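Local coordinates for protein EreC (Klebsiella pneumoniae, PDB 6XCQ) that probably hydrolyses the macrolactone ring of erythromycin and related macrolides, an esterase activity linked to macrolide resistance, at residues 256-259 with 260-264; 83-86 with 87-91; 328-331 with 332-335. The protein carries 1 engineered substitution. All blocks are in the same frame, centred on the assembly; numbering follows the deposited sequence.

Contact 1 (256-259 with 260-264)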
ATOM      1  N   GLU A 256       1.032   2.475 -17.697  1.00 12.81           N
ATOM      2  CA  GLU A 256      -0.254   2.028 -18.228  1.00 16.67           C
ATOM      3  C   GLU A 256      -1.333   2.044 -17.149  1.00 17.94           C
ATOM      4  O   GLU A 256      -2.445   2.530 -17.372  1.00 16.72           O
ATOM      5  CB  GLU A 256      -0.122   0.629 -18.815  1.00  9.98           C
ATOM      6  CG  GLU A 256      -1.426   0.009 -19.299  1.00 16.01           C
ATOM      7  CD  GLU A 256      -1.278  -1.495 -19.552  1.00 31.04           C
ATOM      8  OE1 GLU A 256      -1.779  -2.005 -20.581  1.00 20.79           O
ATOM      9  OE2 GLU A 256      -0.653  -2.176 -18.706  1.00 32.46           O
ATOM     10  N   TYR A 257      -1.025   1.501 -15.974  1.00 24.04           N
ATOM     11  CA  TYR A 257      -2.025   1.473 -14.909  1.00 14.22           C
ATOM     12  C   TYR A 257      -2.212   2.847 -14.282  1.00 16.44           C
ATOM     13  O   TYR A 257      -3.287   3.135 -13.732  1.00 14.92           O
ATOM     14  CB  TYR A 257      -1.639   0.430 -13.861  1.00 15.13           C
ATOM     15  CG  TYR A 257      -2.084  -0.986 -14.212  1.00 16.01           C
ATOM     16  CD1 TYR A 257      -1.389  -1.759 -15.146  1.00 18.88           C
ATOM     17  CD2 TYR A 257      -3.206  -1.541 -13.611  1.00 16.88           C
ATOM     18  CE1 TYR A 257      -1.807  -3.065 -15.468  1.00 17.20           C
ATOM     19  CE2 TYR A 257      -3.625  -2.824 -13.911  1.00 17.52           C
ATOM     20  CZ  TYR A 257      -2.933  -3.582 -14.838  1.00 16.33           C
ATOM     21  OH  TYR A 257      -3.389  -4.839 -15.119  1.00 16.00           O
ATOM     22  N   THR A 258      -1.201   3.716 -14.359  1.00 16.41           N
ATOM     23  CA  THR A 258      -1.391   5.077 -13.855  1.00 19.52           C
ATOM     24  C   THR A 258      -2.419   5.835 -14.687  1.00 20.97           C
ATOM     25  O   THR A 258      -3.330   6.471 -14.142  1.00 15.28           O
ATOM     26  CB  THR A 258      -0.063   5.828 -13.827  1.00 12.62           C
ATOM     27  OG1 THR A 258       0.782   5.220 -12.855  1.00 15.12           O
ATOM     28  CG2 THR A 258      -0.287   7.264 -13.421  1.00 24.40           C
ATOM     29  N   LEU A 259      -2.304   5.764 -16.015  1.00 17.87           N
ATOM     30  CA  LEU A 259      -3.272   6.438 -16.879  1.00 14.86           C
ATOM     31  C   LEU A 259      -4.685   5.881 -16.687  1.00 18.09           C
ATOM     32  O   LEU A 259      -5.664   6.642 -16.636  1.00 20.01           O
ATOM     33  CB  LEU A 259      -2.832   6.320 -18.348  1.00 15.92           C
ATOM     34  CG  LEU A 259      -1.472   6.933 -18.732  1.00 19.62           C
ATOM     35  CD1 LEU A 259      -1.309   7.086 -20.261  1.00 15.39           C
ATOM     36  CD2 LEU A 259      -1.244   8.281 -18.029  1.00 17.85           C
ATOM     37  N   GLU A 260      -4.824   4.557 -16.584  1.00 16.83           N
ATOM     38  CA  GLU A 260      -6.162   3.995 -16.406  1.00 14.90           C
ATOM     39  C   GLU A 260      -6.736   4.393 -15.046  1.00 19.07           C
ATOM     40  O   GLU A 260      -7.929   4.703 -14.931  1.00 15.98           O
ATOM     41  CB  GLU A 260      -6.118   2.476 -16.573  1.00 22.30           C
ATOM     42  CG  GLU A 260      -7.425   1.748 -16.221  1.00 16.72           C
ATOM     43  CD  GLU A 260      -8.620   2.160 -17.079  1.00 28.24           C
ATOM     44  OE1 GLU A 260      -8.460   2.921 -18.061  1.00 28.81           O
ATOM     45  OE2 GLU A 260      -9.740   1.705 -16.759  1.00 27.04           O
ATOM     46  N   THR A 261      -5.889   4.450 -14.021  1.00 20.35           N
ATOM     47  CA  THR A 261      -6.356   4.855 -12.697  1.00 19.12           C
ATOM     48  C   THR A 261      -6.739   6.335 -12.678  1.00 22.27           C
ATOM     49  O   THR A 261      -7.719   6.715 -12.025  1.00 23.30           O
ATOM     50  CB  THR A 261      -5.288   4.525 -11.656  1.00 15.28           C
ATOM     51  OG1 THR A 261      -5.175   3.108 -11.563  1.00 15.90           O
ATOM     52  CG2 THR A 261      -5.676   5.066 -10.255  1.00 26.14           C
ATOM     53  N   LEU A 262      -6.014   7.176 -13.430  1.00 17.41           N
ATOM     54  CA  LEU A 262      -6.411   8.578 -13.580  1.00 21.80           C
ATOM     55  C   LEU A 262      -7.781   8.698 -14.242  1.00 24.91           C
ATOM     56  O   LEU A 262      -8.639   9.466 -13.792  1.00 27.65           O
ATOM     57  CB  LEU A 262      -5.362   9.331 -14.388  1.00 16.60           C
ATOM     58  CG  LEU A 262      -4.042   9.621 -13.685  1.00 16.06           C
ATOM     59  CD1 LEU A 262      -2.985  10.051 -14.710  1.00 20.09           C
ATOM     60  CD2 LEU A 262      -4.238  10.687 -12.604  1.00 26.30           C
ATOM     61  N   ARG A 263      -8.001   7.945 -15.319  1.00 23.84           N
ATOM     62  CA  ARG A 263      -9.307   7.926 -15.971  1.00 16.86           C
ATOM     63  C   ARG A 263     -10.395   7.475 -15.010  1.00 27.08           C
ATOM     64  O   ARG A 263     -11.480   8.067 -14.971  1.00 26.84           O
ATOM     65  CB  ARG A 263      -9.271   7.010 -17.196  1.00 24.82           C
ATOM     66  CG  ARG A 263     -10.579   6.970 -17.995  1.00 25.37           C
ATOM     67  CD  ARG A 263     -10.663   5.736 -18.918  1.00 25.12           C
ATOM     68  NE  ARG A 263     -10.825   4.491 -18.157  1.00 25.63           N
ATOM     69  CZ  ARG A 263     -11.967   4.100 -17.601  1.00 26.27           C
ATOM     70  NH1 ARG A 263     -13.061   4.842 -17.731  1.00 27.00           N
ATOM     71  NH2 ARG A 263     -12.024   2.963 -16.930  1.00 27.60           N
ATOM     72  N   ILE A 264     -10.125   6.431 -14.228  1.00 18.34           N
ATOM     73  CA  ILE A 264     -11.126   5.942 -13.285  1.00 25.88           C
ATOM     74  C   ILE A 264     -11.368   6.968 -12.180  1.00 30.15           C
ATOM     75  O   ILE A 264     -12.515   7.277 -11.849  1.00 26.08           O
ATOM     76  CB  ILE A 264     -10.699   4.581 -12.711  1.00 23.27           C
ATOM     77  CG1 ILE A 264     -10.728   3.511 -13.807  1.00 15.80           C
ATOM     78  CG2 ILE A 264     -11.624   4.176 -11.566  1.00 22.66           C
ATOM     79  CD1 ILE A 264      -9.918   2.278 -13.434  1.00 18.71           C
TER
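Thr-261 reaches back one turn to the carbonyl of Tyr-257. Its hydroxyl OG1 donates to Tyr-257 O at 2.9 Å. Thr-261 N donates to the same oxygen. The two donors come from opposite faces of the carbonyl plane, so this one acceptor is gripped twice. The torsion that allows it sets OG1 beside the residue's own backbone N (chi1 -67°) and leaves CG2 anti to that N. Next along the chain, Leu-262 N bonds to Thr-258 O, and the leucine CG rests 3.3 Å from that same Thr-258 O. The side chains of Thr-258 and Leu-262 run side by side in one direction, with Thr-258 CG2 4.1 Å from Leu-262 CD1. Leu-259 CD2 touches the same CD1 methyl, but its side chain crosses that of Leu-262 at a slant.

All of this lies on helix 244-267, where i to i+4 backbone bonds set the spacing. Arg-263 N to Leu-259 O, 3.0 Å, is one of them.

On the partly exposed side, Arg-263 grips Glu-260 side-on, three residues back. Arg-263 NE meets Glu-260 OE1 at 2.8 Å and Arg-263 NH2 meets Glu-260 OE2 at 2.6 Å. Both oxygens lie almost in the guanidinium plane. The nitrogens approach on the syn sides, but about 30° out of the carboxylate plane. A bend in each chain, at chi2 of Glu-260 and chi3 of Arg-263, turns the two groups together.

Farther out, Leu-259 and Leu-262 pack on Trp-207 of helix 200-208. Thr-258 OG1 bonds to Ser-254 O, and the ring of Tyr-257 meets that of Tyr-284.

Contact 2 (83-86 with 87-91)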
ATOM      1  N   ILE A  83       6.403  -5.714  12.826  1.00 12.55           N
ATOM      2  CA  ILE A  83       7.597  -5.844  11.989  1.00 17.86           C
ATOM      3  C   ILE A  83       8.715  -6.513  12.788  1.00 20.77           C
ATOM      4  O   ILE A  83       9.337  -7.478  12.329  1.00 17.39           O
ATOM      5  CB  ILE A  83       8.018  -4.465  11.438  1.00 16.92           C
ATOM      6  CG1 ILE A  83       7.016  -3.995  10.385  1.00 19.03           C
ATOM      7  CG2 ILE A  83       9.410  -4.509  10.819  1.00 15.38           C
ATOM      8  CD1 ILE A  83       7.096  -2.496  10.068  1.00 14.13           C
ATOM      9  N   ARG A  84       8.940  -6.052  14.026  1.00 20.02           N
ATOM     10  CA  ARG A  84       9.929  -6.697  14.893  1.00 25.19           C
ATOM     11  C   ARG A  84       9.667  -8.194  15.023  1.00 31.53           C
ATOM     12  O   ARG A  84      10.582  -9.012  14.888  1.00 22.66           O
ATOM     13  CB  ARG A  84       9.930  -6.043  16.278  1.00 23.73           C
ATOM     14  CG  ARG A  84      10.820  -4.821  16.392  1.00 28.09           C
ATOM     15  CD  ARG A  84      11.170  -4.553  17.843  1.00 22.94           C
ATOM     16  NE  ARG A  84      12.104  -5.560  18.332  1.00 24.86           N
ATOM     17  CZ  ARG A  84      12.331  -5.817  19.613  1.00 27.63           C
ATOM     18  NH1 ARG A  84      11.679  -5.142  20.556  1.00 20.90           N
ATOM     19  NH2 ARG A  84      13.205  -6.760  19.947  1.00 23.11           N
ATOM     20  N   TYR A  85       8.413  -8.574  15.278  1.00 21.36           N
ATOM     21  CA  TYR A  85       8.085  -9.989  15.427  1.00 21.12           C
ATOM     22  C   TYR A  85       8.355 -10.772  14.143  1.00 22.98           C
ATOM     23  O   TYR A  85       8.933 -11.865  14.176  1.00 24.34           O
ATOM     24  CB  TYR A  85       6.623 -10.130  15.846  1.00 27.57           C
ATOM     25  CG  TYR A  85       6.081 -11.526  15.702  1.00 24.90           C
ATOM     26  CD1 TYR A  85       6.452 -12.530  16.587  1.00 27.14           C
ATOM     27  CD2 TYR A  85       5.182 -11.835  14.695  1.00 29.16           C
ATOM     28  CE1 TYR A  85       5.938 -13.808  16.469  1.00 25.96           C
ATOM     29  CE2 TYR A  85       4.669 -13.103  14.564  1.00 32.49           C
ATOM     30  CZ  TYR A  85       5.047 -14.087  15.454  1.00 33.72           C
ATOM     31  OH  TYR A  85       4.522 -15.350  15.315  1.00 35.27           O
ATOM     32  N   LEU A  86       7.924 -10.240  13.000  1.00 20.43           N
ATOM     33  CA  LEU A  86       8.083 -10.975  11.748  1.00 18.89           C
ATOM     34  C   LEU A  86       9.547 -11.039  11.335  1.00 19.28           C
ATOM     35  O   LEU A  86      10.018 -12.071  10.834  1.00 21.01           O
ATOM     36  CB  LEU A  86       7.243 -10.327  10.649  1.00 18.46           C
ATOM     37  CG  LEU A  86       5.731 -10.443  10.836  1.00 22.21           C
ATOM     38  CD1 LEU A  86       4.974  -9.526   9.859  1.00 15.84           C
ATOM     39  CD2 LEU A  86       5.327 -11.890  10.689  1.00 18.79           C
ATOM     40  N   VAL A  87      10.287  -9.956  11.554  1.00 16.13           N
ATOM     41  CA  VAL A  87      11.698  -9.937  11.187  1.00 20.87           C
ATOM     42  C   VAL A  87      12.502 -10.819  12.131  1.00 26.71           C
ATOM     43  O   VAL A  87      13.232 -11.719  11.698  1.00 28.38           O
ATOM     44  CB  VAL A  87      12.233  -8.496  11.168  1.00 22.61           C
ATOM     45  CG1 VAL A  87      13.766  -8.504  11.144  1.00 26.64           C
ATOM     46  CG2 VAL A  87      11.688  -7.763   9.966  1.00 21.81           C
ATOM     47  N   GLU A  88      12.358 -10.598  13.435  1.00 21.25           N
ATOM     48  CA  GLU A  88      13.259 -11.250  14.378  1.00 22.56           C
ATOM     49  C   GLU A  88      12.875 -12.683  14.688  1.00 20.86           C
ATOM     50  O   GLU A  88      13.741 -13.461  15.108  1.00 28.33           O
ATOM     51  CB  GLU A  88      13.343 -10.452  15.669  1.00 24.33           C
ATOM     52  CG  GLU A  88      13.900  -9.086  15.456  1.00 27.25           C
ATOM     53  CD  GLU A  88      13.912  -8.303  16.734  1.00 29.49           C
ATOM     54  OE1 GLU A  88      13.787  -8.944  17.793  1.00 29.74           O
ATOM     55  OE2 GLU A  88      14.019  -7.063  16.679  1.00 29.88           O
ATOM     56  N   ARG A  89      11.619 -13.071  14.481  1.00 21.79           N
ATOM     57  CA  ARG A  89      11.218 -14.422  14.833  1.00 25.67           C
ATOM     58  C   ARG A  89      10.837 -15.281  13.645  1.00 34.22           C
ATOM     59  O   ARG A  89      10.821 -16.507  13.781  1.00 26.59           O
ATOM     60  CB  ARG A  89      10.054 -14.396  15.833  1.00 28.41           C
ATOM     61  CG  ARG A  89      10.470 -13.858  17.185  1.00 34.24           C
ATOM     62  CD  ARG A  89      11.469 -14.796  17.877  1.00 43.31           C
ATOM     63  NE  ARG A  89      11.719 -14.392  19.261  1.00 50.76           N
ATOM     64  CZ  ARG A  89      10.938 -14.713  20.288  1.00 49.21           C
ATOM     65  NH1 ARG A  89       9.858 -15.466  20.100  1.00 56.93           N
ATOM     66  NH2 ARG A  89      11.244 -14.290  21.508  1.00 56.01           N
ATOM     67  N   HIS A  90      10.557 -14.682  12.487  1.00 25.80           N
ATOM     68  CA  HIS A  90      10.220 -15.447  11.298  1.00 26.35           C
ATOM     69  C   HIS A  90      11.042 -15.031  10.082  1.00 18.78           C
ATOM     70  O   HIS A  90      10.737 -15.470   8.964  1.00 26.03           O
ATOM     71  CB  HIS A  90       8.717 -15.335  11.008  1.00 21.78           C
ATOM     72  CG  HIS A  90       7.861 -16.003  12.039  1.00 29.93           C
ATOM     73  ND1 HIS A  90       7.615 -17.358  12.033  1.00 25.73           N
ATOM     74  CD2 HIS A  90       7.198 -15.507  13.114  1.00 28.91           C
ATOM     75  CE1 HIS A  90       6.842 -17.670  13.059  1.00 37.38           C
ATOM     76  NE2 HIS A  90       6.570 -16.563  13.727  1.00 30.04           N
ATOM     77  N   ASP A  91      12.066 -14.192  10.266  1.00 24.06           N
ATOM     78  CA  ASP A  91      13.068 -13.909   9.225  1.00 21.30           C
ATOM     79  C   ASP A  91      12.488 -13.218   7.992  1.00 28.27           C
ATOM     80  O   ASP A  91      12.976 -13.418   6.872  1.00 25.07           O
ATOM     81  CB  ASP A  91      13.795 -15.189   8.804  1.00 34.41           C
ATOM     82  CG  ASP A  91      15.023 -15.455   9.640  1.00 54.05           C
ATOM     83  OD1 ASP A  91      15.982 -14.658   9.552  1.00 54.12           O
ATOM     84  OD2 ASP A  91      15.018 -16.455  10.388  1.00 57.54           O
TER
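Tyr-85 and His-90 pair near the C-terminal end of helix 73-90, which leads into strand 94-97 of the central mixed sheet. The histidine presents its edge to the tyrosine face in an offset edge-to-face stack, with planes at 72° and ring centroids 5.0 Å apart. His-90 NE2 also donates to Tyr-85 OH at 2.9 Å, somewhat bent. With CG anti to its backbone N (chi1 166°), the tyrosine ring is carried along the helix toward His-90. Its hydroxyl has a second bond, to Thr-54 OG1, so two partners hold the ring end.

The apolar side is close-packed. Ile-83 and Val-87 lie alongside each other, CG2 to CG2 at 4.1 Å. Ile-83 and Leu-86 rest on Leu-65 of strand 62-65, and Val-87 on Tyr-142 of helix 126-146.

The other side is more open and charged. Arg-89 is exposed, and its CB sits 4.1 Å from Tyr-85 CD1 while the rest of the chain leads away. Arg-84 and Glu-88 are only partly exposed. Both charges have further partners, Pro-42 O for Arg-84 NH1 and Tyr-142 OH for Glu-88 OE2. Arg-84 grips the carboxylate side-on with two nitrogens. Arg-84 NH2 reaches the syn lone pair of Glu-88 OE1 at 3.1 Å, whereas Arg-84 NE meets Glu-88 OE2 at 2.9 Å from above the carboxylate plane, 41° out of it.

Contact 3 (328-331 with 332-335)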
ATOM      1  N   GLN A 328      -7.399 -10.274  -2.284  1.00 14.12           N
ATOM      2  CA  GLN A 328      -8.189 -11.347  -2.881  1.00 16.16           C
ATOM      3  C   GLN A 328      -7.434 -11.986  -4.039  1.00 20.73           C
ATOM      4  O   GLN A 328      -7.525 -13.204  -4.247  1.00 19.72           O
ATOM      5  CB  GLN A 328      -9.563 -10.831  -3.338  1.00 12.05           C
ATOM      6  CG  GLN A 328     -10.511 -11.937  -3.879  1.00 15.56           C
ATOM      7  CD  GLN A 328     -11.953 -11.479  -4.100  1.00 19.08           C
ATOM      8  OE1 GLN A 328     -12.300 -10.321  -3.863  1.00 18.44           O
ATOM      9  NE2 GLN A 328     -12.807 -12.404  -4.553  1.00 19.53           N
ATOM     10  N   HIS A 329      -6.667 -11.186  -4.792  1.00 16.41           N
ATOM     11  CA  HIS A 329      -5.776 -11.750  -5.803  1.00 18.24           C
ATOM     12  C   HIS A 329      -4.696 -12.604  -5.151  1.00 21.28           C
ATOM     13  O   HIS A 329      -4.462 -13.749  -5.552  1.00 17.21           O
ATOM     14  CB  HIS A 329      -5.116 -10.638  -6.637  1.00 16.69           C
ATOM     15  CG  HIS A 329      -6.061  -9.841  -7.486  1.00 15.18           C
ATOM     16  ND1 HIS A 329      -6.337 -10.160  -8.797  1.00 12.66           N
ATOM     17  CD2 HIS A 329      -6.772  -8.720  -7.214  1.00 12.82           C
ATOM     18  CE1 HIS A 329      -7.173  -9.268  -9.299  1.00 15.25           C
ATOM     19  NE2 HIS A 329      -7.451  -8.380  -8.359  1.00 12.74           N
ATOM     20  N   LEU A 330      -4.015 -12.054  -4.143  1.00 15.72           N
ATOM     21  CA  LEU A 330      -2.928 -12.777  -3.497  1.00 12.58           C
ATOM     22  C   LEU A 330      -3.402 -14.052  -2.819  1.00 16.31           C
ATOM     23  O   LEU A 330      -2.666 -15.048  -2.788  1.00 22.02           O
ATOM     24  CB  LEU A 330      -2.243 -11.871  -2.478  1.00 13.79           C
ATOM     25  CG  LEU A 330      -1.517 -10.668  -3.068  1.00 18.71           C
ATOM     26  CD1 LEU A 330      -0.916  -9.830  -1.919  1.00 15.96           C
ATOM     27  CD2 LEU A 330      -0.444 -11.135  -4.081  1.00 15.69           C
ATOM     28  N   ALA A 331      -4.609 -14.050  -2.264  1.00 15.44           N
ATOM     29  CA  ALA A 331      -5.155 -15.280  -1.689  1.00 18.41           C
ATOM     30  C   ALA A 331      -5.350 -16.383  -2.721  1.00 28.29           C
ATOM     31  O   ALA A 331      -5.549 -17.539  -2.329  1.00 25.32           O
ATOM     32  CB  ALA A 331      -6.492 -15.005  -0.994  1.00 18.08           C
ATOM     33  N   GLU A 332      -5.313 -16.051  -4.013  1.00 21.76           N
ATOM     34  CA  GLU A 332      -5.435 -17.010  -5.107  1.00 38.91           C
ATOM     35  C   GLU A 332      -4.170 -17.817  -5.361  1.00 28.54           C
ATOM     36  O   GLU A 332      -4.241 -18.812  -6.089  1.00 28.16           O
ATOM     37  CB  GLU A 332      -5.783 -16.298  -6.413  1.00 33.00           C
ATOM     38  CG  GLU A 332      -7.157 -15.701  -6.491  1.00 29.68           C
ATOM     39  CD  GLU A 332      -7.599 -15.517  -7.925  1.00 36.98           C
ATOM     40  OE1 GLU A 332      -8.627 -16.113  -8.310  1.00 52.20           O
ATOM     41  OE2 GLU A 332      -6.915 -14.779  -8.676  1.00 54.86           O
ATOM     42  N   ARG A 333      -3.023 -17.387  -4.834  1.00 31.07           N
ATOM     43  CA  ARG A 333      -1.755 -18.052  -5.119  1.00 31.48           C
ATOM     44  C   ARG A 333      -1.828 -19.524  -4.750  1.00 33.87           C
ATOM     45  O   ARG A 333      -2.270 -19.874  -3.654  1.00 24.17           O
ATOM     46  CB  ARG A 333      -0.621 -17.377  -4.343  1.00 22.29           C
ATOM     47  CG  ARG A 333      -0.144 -16.084  -4.950  1.00 23.54           C
ATOM     48  CD  ARG A 333       0.813 -15.341  -4.025  1.00 21.00           C
ATOM     49  NE  ARG A 333       1.933 -16.168  -3.595  1.00 26.80           N
ATOM     50  CZ  ARG A 333       3.023 -16.379  -4.330  1.00 31.52           C
ATOM     51  NH1 ARG A 333       3.128 -15.826  -5.525  1.00 25.08           N
ATOM     52  NH2 ARG A 333       4.007 -17.135  -3.872  1.00 28.38           N
ATOM     53  N   GLU A 334      -1.379 -20.390  -5.667  1.00 34.20           N
ATOM     54  CA  GLU A 334      -1.368 -21.826  -5.389  1.00 30.83           C
ATOM     55  C   GLU A 334      -0.508 -22.164  -4.177  1.00 31.51           C
ATOM     56  O   GLU A 334      -0.756 -23.171  -3.503  1.00 35.67           O
ATOM     57  CB  GLU A 334      -0.868 -22.600  -6.611  1.00 36.56           C
ATOM     58  N   GLU A 335       0.499 -21.341  -3.881  1.00 28.30           N
ATOM     59  CA  GLU A 335       1.339 -21.574  -2.711  1.00 26.84           C
ATOM     60  C   GLU A 335       0.613 -21.335  -1.391  1.00 33.91           C
ATOM     61  O   GLU A 335       1.134 -21.738  -0.346  1.00 36.81           O
ATOM     62  CB  GLU A 335       2.582 -20.689  -2.775  1.00 31.99           C
ATOM     63  CG  GLU A 335       3.437 -20.904  -4.009  1.00 38.23           C
ATOM     64  CD  GLU A 335       3.022 -20.033  -5.184  1.00 34.70           C
ATOM     65  OE1 GLU A 335       3.909 -19.622  -5.956  1.00 51.54           O
ATOM     66  OE2 GLU A 335       1.812 -19.763  -5.344  1.00 46.76           O
TER
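Glu-332 turns its CG beside its own backbone N (chi1 -69°), which lays the start of the side chain against the carbonyls of Gln-328 and His-329. Glu-332 CG lies 3.4 Å from Gln-328 O, and Glu-332 CB is 3.0 Å from His-329 O. The chain then extends, and the residue is exposed. Arg-333 has a similar first torsion (chi1 -78°). Its CB, CG and CD pass along Leu-330 O, with CG at 3.5 Å, before a bend at chi3 swings the guanidinium group away from the helix.

The backbone here makes a type I beta turn from Leu-330 to Arg-333, which takes the chain from the short helix into the loop before strand 338-345. Arg-333 N closes the turn on Leu-330 O at 3.1 Å. One step earlier, Glu-332 N donates to His-329 O at 2.9 Å. Both donors sit well above the plane of the carbonyl they meet, as suits bonds that reach back only three residues.

Arg-333 is a buried residue, and its guanidinium has several acidic partners, with Arg-294 also close by. Glu-335 OE2 lies 3.7 Å above its plane, over the centre of one face. Glu-335 OE1 is 3.2 Å from Arg-333 NH2, but no N-H points at it, so the attraction is of charge alone. Asp-290 of helix 279-295 pairs with NH1 and Asp-337 with NE. Leu-330 faces the same helix, against Val-289.

The three contacts are local and do not touch one another. Contact 2 and contact 1 lie on opposite sides of the chain's centre, about 36 Å apart between centres. Contact 3 is about 22 Å from contact 2 and 24 Å from contact 1, again between centres. Its nearest atoms come within about 8 Å of contact 1. Helix 279-295 joins these two: Tyr-257 and Glu-260 of contact 1 touch Val-280, while His-329 and Leu-330 of contact 3 lie against Ala-286 and Val-289. A bound propanediol, probably from the crystallisation liquor, sits about 4 Å from the side chain of Tyr-257.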